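PDB 3CTD: putative ATPase, AAA family from Prochlorococcus marinus subsp. pastoris str. CCMP1986, which probably acts as a DNA-dependent ATPase in the response to stalled DNA replication, this chain holding the C-terminal part of the protein. Local coordinates for residues E66-I71 and D99-V104; I39-K44 and L55-N60. The protein carries 1 engineered substitution. All blocks are in the same frame, centred on the assembly; numbering follows the deposited sequence.

How the contacts relate
From the N terminus of the model, helix 36-47 runs out, the chain turns, and helix 51-63 comes back beside it; contact 2 closes this first loop, with 10 residues between its segments. Contact 1 follows in series, opening after contact 2 has closed: residues 66-71 lead into helix 68-83, and helix 90-104 returns to meet them across 27 residues. The two loops therefore neither nest nor cross. Their centres lie about 16 Å apart, yet they touch, Phe70 CE2 packing 3.6 Å from Ile39 CD1, while Ile71 reaches Phe42 and Leu58. Helix 110-121 also meets residues of both contacts, joining the two helical pairs, and both reach the second subunit.

Contact 1. Residues E66-I71 and D99-V104; sequences EDPNFI and DAFDRV
The ring of Phe101 overlaps the pyrrolidine of Pro68, and the two side chains cross at about a right angle. Pro68 brings two methylenes to the far end of the ring: CG lies 3.6 Å from Phe101 CZ and equally close to CE2, while Pro68 CB is 3.6 Å from Phe101 CZ. Phe101 reaches this position with CG anti to its own nitrogen (chi1 -174°), which carries the ring off helix 90-104 toward the start of helix 68-83. Phe106 stacks edge-to-face with it, and Leu113 of helix 110-121 also touches it. The second pair only brushes past. Asn69 OD1 and Asp102 OD1 stand 4.0 Å apart, the amide and carboxylate planes 49° from each other; an amide oxygen and a carboxylate oxygen, both normally acceptors, are in contact here without a hydrogen bond, and both residues are exposed. These pairs mark a helical hairpin in the strand-free, mainly helical C-terminal region of a RarA-type ATPase, where the first turn of helix 68-83 meets the last turn of helix 90-104. Pro68 opens its helix directly after the N-cap Asp67, whose OD1 accepts from Asn69 N at 2.9 Å. The bond is bent, 130° at the hydrogen, and its donor stands well above the carboxylate plane. Glu66, one residue earlier, turns its carboxylate back: OE2 takes the N-H of Asp67 at 3.1 Å, on the anti side of the carboxylate, and Glu66 CG sits in plane at the edge of the Phe70 ring.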
ATOM      1  N   GLU B  66       1.038  28.139  -4.999  1.00 37.61           N
ATOM      2  CA  GLU B  66       2.209  27.263  -4.969  1.00 36.36           C
ATOM      3  C   GLU B  66       1.962  26.018  -5.789  1.00 37.57           C
ATOM      4  O   GLU B  66       0.856  25.511  -5.825  1.00 40.75           O
ATOM      5  CB  GLU B  66       2.534  26.888  -3.517  1.00 40.95           C
ATOM      6  CG  GLU B  66       3.748  26.002  -3.341  1.00 40.66           C
ATOM      7  CD  GLU B  66       5.019  26.673  -3.795  1.00 42.18           C
ATOM      8  OE1 GLU B  66       5.549  27.462  -2.986  1.00 41.95           O
ATOM      9  OE2 GLU B  66       5.471  26.422  -4.947  1.00 44.72           O
ATOM     10  N   ASP B  67       2.979  25.525  -6.478  1.00 41.42           N
ATOM     11  CA  ASP B  67       2.818  24.328  -7.314  1.00 41.43           C
ATOM     12  C   ASP B  67       2.495  23.108  -6.448  1.00 40.67           C
ATOM     13  O   ASP B  67       3.260  22.805  -5.558  1.00 42.01           O
ATOM     14  CB  ASP B  67       4.154  24.108  -8.013  1.00 42.19           C
ATOM     15  CG  ASP B  67       4.156  22.910  -8.937  1.00 47.33           C
ATOM     16  OD1 ASP B  67       3.186  22.095  -8.963  1.00 45.96           O
ATOM     17  OD2 ASP B  67       5.176  22.784  -9.647  1.00 52.54           O
ATOM     18  N   PRO B  68       1.367  22.408  -6.685  1.00 42.93           N
ATOM     19  CA  PRO B  68       1.065  21.239  -5.830  1.00 44.20           C
ATOM     20  C   PRO B  68       2.151  20.153  -5.883  1.00 46.03           C
ATOM     21  O   PRO B  68       2.464  19.541  -4.849  1.00 48.10           O
ATOM     22  CB  PRO B  68      -0.278  20.697  -6.380  1.00 41.53           C
ATOM     23  CG  PRO B  68      -0.375  21.243  -7.748  1.00 44.59           C
ATOM     24  CD  PRO B  68       0.346  22.597  -7.729  1.00 43.40           C
ATOM     25  N   ASN B  69       2.738  19.927  -7.056  1.00 46.64           N
ATOM     26  CA  ASN B  69       3.888  18.998  -7.183  1.00 48.51           C
ATOM     27  C   ASN B  69       5.023  19.359  -6.243  1.00 49.45           C
ATOM     28  O   ASN B  69       5.607  18.476  -5.602  1.00 51.68           O
ATOM     29  CB  ASN B  69       4.422  18.944  -8.619  1.00 49.97           C
ATOM     30  CG  ASN B  69       3.371  18.453  -9.602  1.00 53.44           C
ATOM     31  OD1 ASN B  69       2.785  17.379  -9.415  1.00 52.96           O
ATOM     32  ND2 ASN B  69       3.080  19.271 -10.625  1.00 50.64           N
ATOM     33  N   PHE B  70       5.324  20.653  -6.127  1.00 42.02           N
ATOM     34  CA  PHE B  70       6.307  21.080  -5.152  1.00 41.37           C
ATOM     35  C   PHE B  70       5.873  20.707  -3.713  1.00 42.41           C
ATOM     36  O   PHE B  70       6.641  20.131  -2.947  1.00 44.89           O
ATOM     37  CB  PHE B  70       6.617  22.559  -5.306  1.00 38.14           C
ATOM     38  CG  PHE B  70       7.563  23.080  -4.302  1.00 42.97           C
ATOM     39  CD1 PHE B  70       8.844  22.562  -4.201  1.00 44.92           C
ATOM     40  CD2 PHE B  70       7.183  24.096  -3.443  1.00 47.15           C
ATOM     41  CE1 PHE B  70       9.750  23.061  -3.257  1.00 49.88           C
ATOM     42  CE2 PHE B  70       8.073  24.589  -2.489  1.00 52.75           C
ATOM     43  CZ  PHE B  70       9.377  24.075  -2.401  1.00 49.61           C
ATOM     44  N   ILE B  71       4.631  20.955  -3.357  1.00 40.21           N
ATOM     45  CA  ILE B  71       4.184  20.606  -1.991  1.00 39.08           C
ATOM     46  C   ILE B  71       4.294  19.090  -1.752  1.00 33.87           C
ATOM     47  O   ILE B  71       4.770  18.645  -0.714  1.00 31.51           O
ATOM     48  CB  ILE B  71       2.721  21.054  -1.753  1.00 35.29           C
ATOM     49  CG1 ILE B  71       2.587  22.579  -1.933  1.00 32.45           C
ATOM     50  CG2 ILE B  71       2.195  20.522  -0.432  1.00 28.30           C
ATOM     51  CD1 ILE B  71       1.133  23.018  -2.217  1.00 28.88           C
ATOM     52  N   ASP B  99      -0.469  10.428  -6.301  1.00 36.28           N
ATOM     53  CA  ASP B  99      -1.128   9.823  -7.456  1.00 38.35           C
ATOM     54  C   ASP B  99      -2.611  10.183  -7.558  1.00 39.62           C
ATOM     55  O   ASP B  99      -3.159  10.336  -8.668  1.00 42.07           O
ATOM     56  CB  ASP B  99      -0.989   8.304  -7.466  1.00 36.73           C
ATOM     57  CG  ASP B  99       0.402   7.875  -7.621  1.00 38.35           C
ATOM     58  OD1 ASP B  99       1.227   8.668  -8.077  1.00 40.16           O
ATOM     59  OD2 ASP B  99       0.703   6.740  -7.258  1.00 46.72           O
ATOM     60  N   ALA B 100      -3.299  10.289  -6.427  1.00 36.99           N
ATOM     61  CA  ALA B 100      -4.711  10.617  -6.516  1.00 33.09           C
ATOM     62  C   ALA B 100      -4.835  12.042  -7.080  1.00 34.77           C
ATOM     63  O   ALA B 100      -5.599  12.283  -8.010  1.00 34.78           O
ATOM     64  CB  ALA B 100      -5.369  10.473  -5.199  1.00 33.66           C
ATOM     65  N   PHE B 101      -3.998  12.954  -6.610  1.00 35.49           N
ATOM     66  CA  PHE B 101      -4.028  14.310  -7.119  1.00 37.59           C
ATOM     67  C   PHE B 101      -3.772  14.370  -8.644  1.00 41.82           C
ATOM     68  O   PHE B 101      -4.501  15.091  -9.350  1.00 42.77           O
ATOM     69  CB  PHE B 101      -3.079  15.230  -6.320  1.00 38.80           C
ATOM     70  CG  PHE B 101      -3.181  16.681  -6.715  1.00 41.71           C
ATOM     71  CD1 PHE B 101      -3.943  17.568  -5.961  1.00 41.25           C
ATOM     72  CD2 PHE B 101      -2.559  17.146  -7.879  1.00 37.21           C
ATOM     73  CE1 PHE B 101      -4.063  18.913  -6.338  1.00 42.70           C
ATOM     74  CE2 PHE B 101      -2.679  18.466  -8.266  1.00 38.96           C
ATOM     75  CZ  PHE B 101      -3.440  19.364  -7.500  1.00 43.43           C
ATOM     76  N   ASP B 102      -2.764  13.644  -9.153  1.00 40.32           N
ATOM     77  CA  ASP B 102      -2.546  13.560 -10.619  1.00 39.88           C
ATOM     78  C   ASP B 102      -3.797  13.104 -11.368  1.00 36.52           C
ATOM     79  O   ASP B 102      -4.120  13.623 -12.422  1.00 37.78           O
ATOM     80  CB  ASP B 102      -1.260  12.774 -11.034  1.00 43.40           C
ATOM     81  CG  ASP B 102       0.065  13.586 -10.717  1.00 55.54           C
ATOM     82  OD1 ASP B 102       0.010  14.853 -10.650  1.00 59.29           O
ATOM     83  OD2 ASP B 102       1.165  12.991 -10.501  1.00 55.41           O
ATOM     84  N   ARG B 103      -4.551  12.178 -10.810  1.00 36.65           N
ATOM     85  CA  ARG B 103      -5.760  11.749 -11.499  1.00 34.61           C
ATOM     86  C   ARG B 103      -6.888  12.760 -11.404  1.00 38.00           C
ATOM     87  O   ARG B 103      -7.710  12.820 -12.312  1.00 43.65           O
ATOM     88  CB  ARG B 103      -6.246  10.375 -11.007  1.00 32.59           C
ATOM     89  N   VAL B 104      -6.958  13.569 -10.342  1.00 36.25           N
ATOM     90  CA  VAL B 104      -8.204  14.326 -10.105  1.00 30.73           C
ATOM     91  C   VAL B 104      -7.985  15.845 -10.293  1.00 36.41           C
ATOM     92  O   VAL B 104      -8.818  16.547 -10.834  1.00 33.43           O
ATOM     93  CB  VAL B 104      -8.850  13.954  -8.740  1.00 31.63           C
ATOM     94  CG1 VAL B 104     -10.095  14.726  -8.516  1.00 39.89           C
ATOM     95  CG2 VAL B 104      -9.319  12.462  -8.711  1.00 29.65           C
TER

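Contact 2. Residues I39-K44 and L55-N60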
ATOM      1  N   ILE B  39       6.711  27.344   3.059  1.00 45.77           N
ATOM      2  CA  ILE B  39       6.938  25.895   2.989  1.00 45.76           C
ATOM      3  C   ILE B  39       7.735  25.399   4.203  1.00 44.24           C
ATOM      4  O   ILE B  39       7.457  24.317   4.742  1.00 44.84           O
ATOM      5  CB  ILE B  39       7.573  25.434   1.647  1.00 50.11           C
ATOM      6  CG1 ILE B  39       7.374  23.917   1.436  1.00 53.44           C
ATOM      7  CG2 ILE B  39       9.054  25.779   1.583  1.00 51.29           C
ATOM      8  CD1 ILE B  39       6.283  23.527   0.461  1.00 49.65           C
ATOM      9  N   SER B  40       8.677  26.206   4.672  1.00 39.21           N
ATOM     10  CA  SER B  40       9.411  25.877   5.894  1.00 37.19           C
ATOM     11  C   SER B  40       8.485  25.780   7.121  1.00 36.25           C
ATOM     12  O   SER B  40       8.510  24.805   7.894  1.00 39.57           O
ATOM     13  CB  SER B  40      10.558  26.884   6.104  1.00 38.30           C
ATOM     14  OG  SER B  40      10.994  26.900   7.447  1.00 43.69           O
ATOM     15  N   ALA B  41       7.626  26.762   7.298  1.00 34.61           N
ATOM     16  CA  ALA B  41       6.682  26.705   8.430  1.00 36.77           C
ATOM     17  C   ALA B  41       5.698  25.475   8.383  1.00 36.04           C
ATOM     18  O   ALA B  41       5.308  24.883   9.424  1.00 37.63           O
ATOM     19  CB  ALA B  41       5.929  28.038   8.532  1.00 31.58           C
ATOM     20  N   PHE B  42       5.320  25.111   7.165  1.00 31.85           N
ATOM     21  CA  PHE B  42       4.513  23.919   6.851  1.00 33.11           C
ATOM     22  C   PHE B  42       5.199  22.620   7.311  1.00 32.21           C
ATOM     23  O   PHE B  42       4.669  21.860   8.102  1.00 35.67           O
ATOM     24  CB  PHE B  42       4.283  23.903   5.317  1.00 33.49           C
ATOM     25  CG  PHE B  42       3.512  22.715   4.807  1.00 34.65           C
ATOM     26  CD1 PHE B  42       2.187  22.480   5.238  1.00 29.10           C
ATOM     27  CD2 PHE B  42       4.093  21.853   3.845  1.00 31.05           C
ATOM     28  CE1 PHE B  42       1.453  21.382   4.736  1.00 30.65           C
ATOM     29  CE2 PHE B  42       3.380  20.759   3.355  1.00 32.84           C
ATOM     30  CZ  PHE B  42       2.039  20.516   3.807  1.00 31.52           C
ATOM     31  N   ILE B  43       6.413  22.389   6.849  1.00 30.02           N
ATOM     32  CA  ILE B  43       7.169  21.239   7.273  1.00 28.95           C
ATOM     33  C   ILE B  43       7.453  21.290   8.777  1.00 33.39           C
ATOM     34  O   ILE B  43       7.410  20.264   9.462  1.00 35.08           O
ATOM     35  CB  ILE B  43       8.479  21.159   6.458  1.00 33.65           C
ATOM     36  CG1 ILE B  43       8.139  21.019   4.962  1.00 31.32           C
ATOM     37  CG2 ILE B  43       9.357  20.018   6.945  1.00 29.67           C
ATOM     38  CD1 ILE B  43       7.189  19.732   4.727  1.00 32.34           C
ATOM     39  N   LYS B  44       7.722  22.466   9.331  1.00 32.58           N
ATOM     40  CA  LYS B  44       8.009  22.467  10.753  1.00 31.01           C
ATOM     41  C   LYS B  44       6.778  22.168  11.540  1.00 32.63           C
ATOM     42  O   LYS B  44       6.869  21.449  12.505  1.00 37.24           O
ATOM     43  CB  LYS B  44       8.649  23.767  11.226  1.00 34.58           C
ATOM     44  CG  LYS B  44       9.827  24.185  10.393  1.00 31.15           C
ATOM     45  CD  LYS B  44      10.548  25.333  11.102  1.00 38.57           C
ATOM     46  CE  LYS B  44      11.657  25.930  10.226  1.00 37.20           C
ATOM     47  NZ  LYS B  44      12.810  25.036  10.195  1.00 41.49           N
ATOM     48  N   LEU B  55      -2.443  22.748   8.633  1.00 29.14           N
ATOM     49  CA  LEU B  55      -3.497  23.157   7.693  1.00 28.19           C
ATOM     50  C   LEU B  55      -3.422  24.630   7.277  1.00 30.96           C
ATOM     51  O   LEU B  55      -3.623  24.993   6.096  1.00 29.08           O
ATOM     52  CB  LEU B  55      -4.859  22.812   8.247  1.00 29.17           C
ATOM     53  CG  LEU B  55      -5.200  21.344   8.298  1.00 29.58           C
ATOM     54  CD1 LEU B  55      -6.478  21.260   9.064  1.00 34.30           C
ATOM     55  CD2 LEU B  55      -5.343  20.740   6.882  1.00 24.16           C
ATOM     56  N   TYR B  56      -3.108  25.484   8.241  1.00 33.20           N
ATOM     57  CA  TYR B  56      -3.003  26.905   7.965  1.00 32.84           C
ATOM     58  C   TYR B  56      -1.912  27.184   6.939  1.00 34.28           C
ATOM     59  O   TYR B  56      -2.178  27.853   5.924  1.00 35.58           O
ATOM     60  CB  TYR B  56      -2.785  27.659   9.266  1.00 41.69           C
ATOM     61  CG  TYR B  56      -2.662  29.126   9.112  1.00 46.31           C
ATOM     62  CD1 TYR B  56      -3.787  29.944   9.112  1.00 50.58           C
ATOM     63  CD2 TYR B  56      -1.418  29.710   8.965  1.00 49.57           C
ATOM     64  CE1 TYR B  56      -3.667  31.313   8.931  1.00 54.50           C
ATOM     65  CE2 TYR B  56      -1.276  31.072   8.804  1.00 51.81           C
ATOM     66  CZ  TYR B  56      -2.397  31.878   8.788  1.00 55.25           C
ATOM     67  OH  TYR B  56      -2.245  33.246   8.651  1.00 55.46           O
ATOM     68  N   TRP B  57      -0.707  26.631   7.118  1.00 30.42           N
ATOM     69  CA  TRP B  57       0.339  26.895   6.104  1.00 30.47           C
ATOM     70  C   TRP B  57       0.065  26.225   4.772  1.00 29.66           C
ATOM     71  O   TRP B  57       0.427  26.755   3.733  1.00 35.25           O
ATOM     72  CB  TRP B  57       1.773  26.582   6.619  1.00 35.78           C
ATOM     73  CG  TRP B  57       2.072  27.316   7.898  1.00 35.95           C
ATOM     74  CD1 TRP B  57       2.180  26.772   9.134  1.00 35.48           C
ATOM     75  CD2 TRP B  57       2.216  28.744   8.060  1.00 35.74           C
ATOM     76  NE1 TRP B  57       2.405  27.760  10.058  1.00 40.21           N
ATOM     77  CE2 TRP B  57       2.439  28.980   9.425  1.00 38.46           C
ATOM     78  CE3 TRP B  57       2.185  29.848   7.169  1.00 40.64           C
ATOM     79  CZ2 TRP B  57       2.649  30.286   9.947  1.00 39.80           C
ATOM     80  CZ3 TRP B  57       2.382  31.146   7.674  1.00 38.45           C
ATOM     81  CH2 TRP B  57       2.608  31.348   9.060  1.00 39.82           C
ATOM     82  N   LEU B  58      -0.574  25.065   4.771  1.00 31.22           N
ATOM     83  CA  LEU B  58      -1.075  24.471   3.493  1.00 34.65           C
ATOM     84  C   LEU B  58      -2.010  25.451   2.769  1.00 34.39           C
ATOM     85  O   LEU B  58      -1.819  25.775   1.601  1.00 34.21           O
ATOM     86  CB  LEU B  58      -1.824  23.130   3.728  1.00 30.84           C
ATOM     87  CG  LEU B  58      -2.352  22.439   2.472  1.00 30.60           C
ATOM     88  CD1 LEU B  58      -1.236  22.127   1.443  1.00 28.09           C
ATOM     89  CD2 LEU B  58      -3.032  21.183   2.860  1.00 26.49           C
ATOM     90  N   ALA B  59      -3.011  25.935   3.489  1.00 34.26           N
ATOM     91  CA  ALA B  59      -3.997  26.844   2.921  1.00 35.83           C
ATOM     92  C   ALA B  59      -3.310  28.117   2.386  1.00 40.11           C
ATOM     93  O   ALA B  59      -3.611  28.593   1.267  1.00 39.58           O
ATOM     94  CB  ALA B  59      -5.065  27.173   3.992  1.00 35.49           C
ATOM     95  N   ASN B  60      -2.379  28.659   3.182  1.00 40.76           N
ATOM     96  CA  ASN B  60      -1.563  29.771   2.750  1.00 37.83           C
ATOM     97  C   ASN B  60      -0.972  29.490   1.386  1.00 37.41           C
ATOM     98  O   ASN B  60      -1.150  30.253   0.439  1.00 38.79           O
ATOM     99  CB  ASN B  60      -0.431  29.972   3.748  1.00 43.99           C
ATOM    100  CG  ASN B  60       0.449  31.176   3.408  1.00 48.30           C
ATOM    101  OD1 ASN B  60       0.999  31.309   2.289  1.00 50.70           O
ATOM    102  ND2 ASN B  60       0.599  32.055   4.377  1.00 47.99           N
TER
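Trp57 packs against Phe42 with its CB and against Ala41 with its indole. Its CB lies 3.8 Å from Phe42 CA, where the two helices come nearest; with CG anti to the carbonyl carbon (chi1 -55°), the indole then crosses helix 36-47, passing beneath the Ala41 methyl. CG lies 4.0 Å from Ala41 CB, and CD1 is 3.7 Å from Ala41 O, an oxygen already bonded by Ser45 OG. CD2 and CE2 lie under the methyl, whose CB sits 3.7 Å from the centroid of the five-membered ring and only 8° off its normal, a CH-pi contact. NE1, 3.9 Å from Ala41 CB, gives its N-H to Tyr173 O of the second subunit. Tyr56 CD2 covers the opposite face. A leucine in place of Trp57 would probably leave the Ala41 methyl without its aromatic face and Tyr173 O without that bond. Beside this sandwich, Phe42 and Leu58 point the same way, Phe42 CE1 3.8 Å from Leu58 CB. The helix pair is antiparallel, its axes 8.6 Å apart at 153°; between these segments the contact is apolar, with no hydrogen bond, while the indole N-H serves the subunit interface.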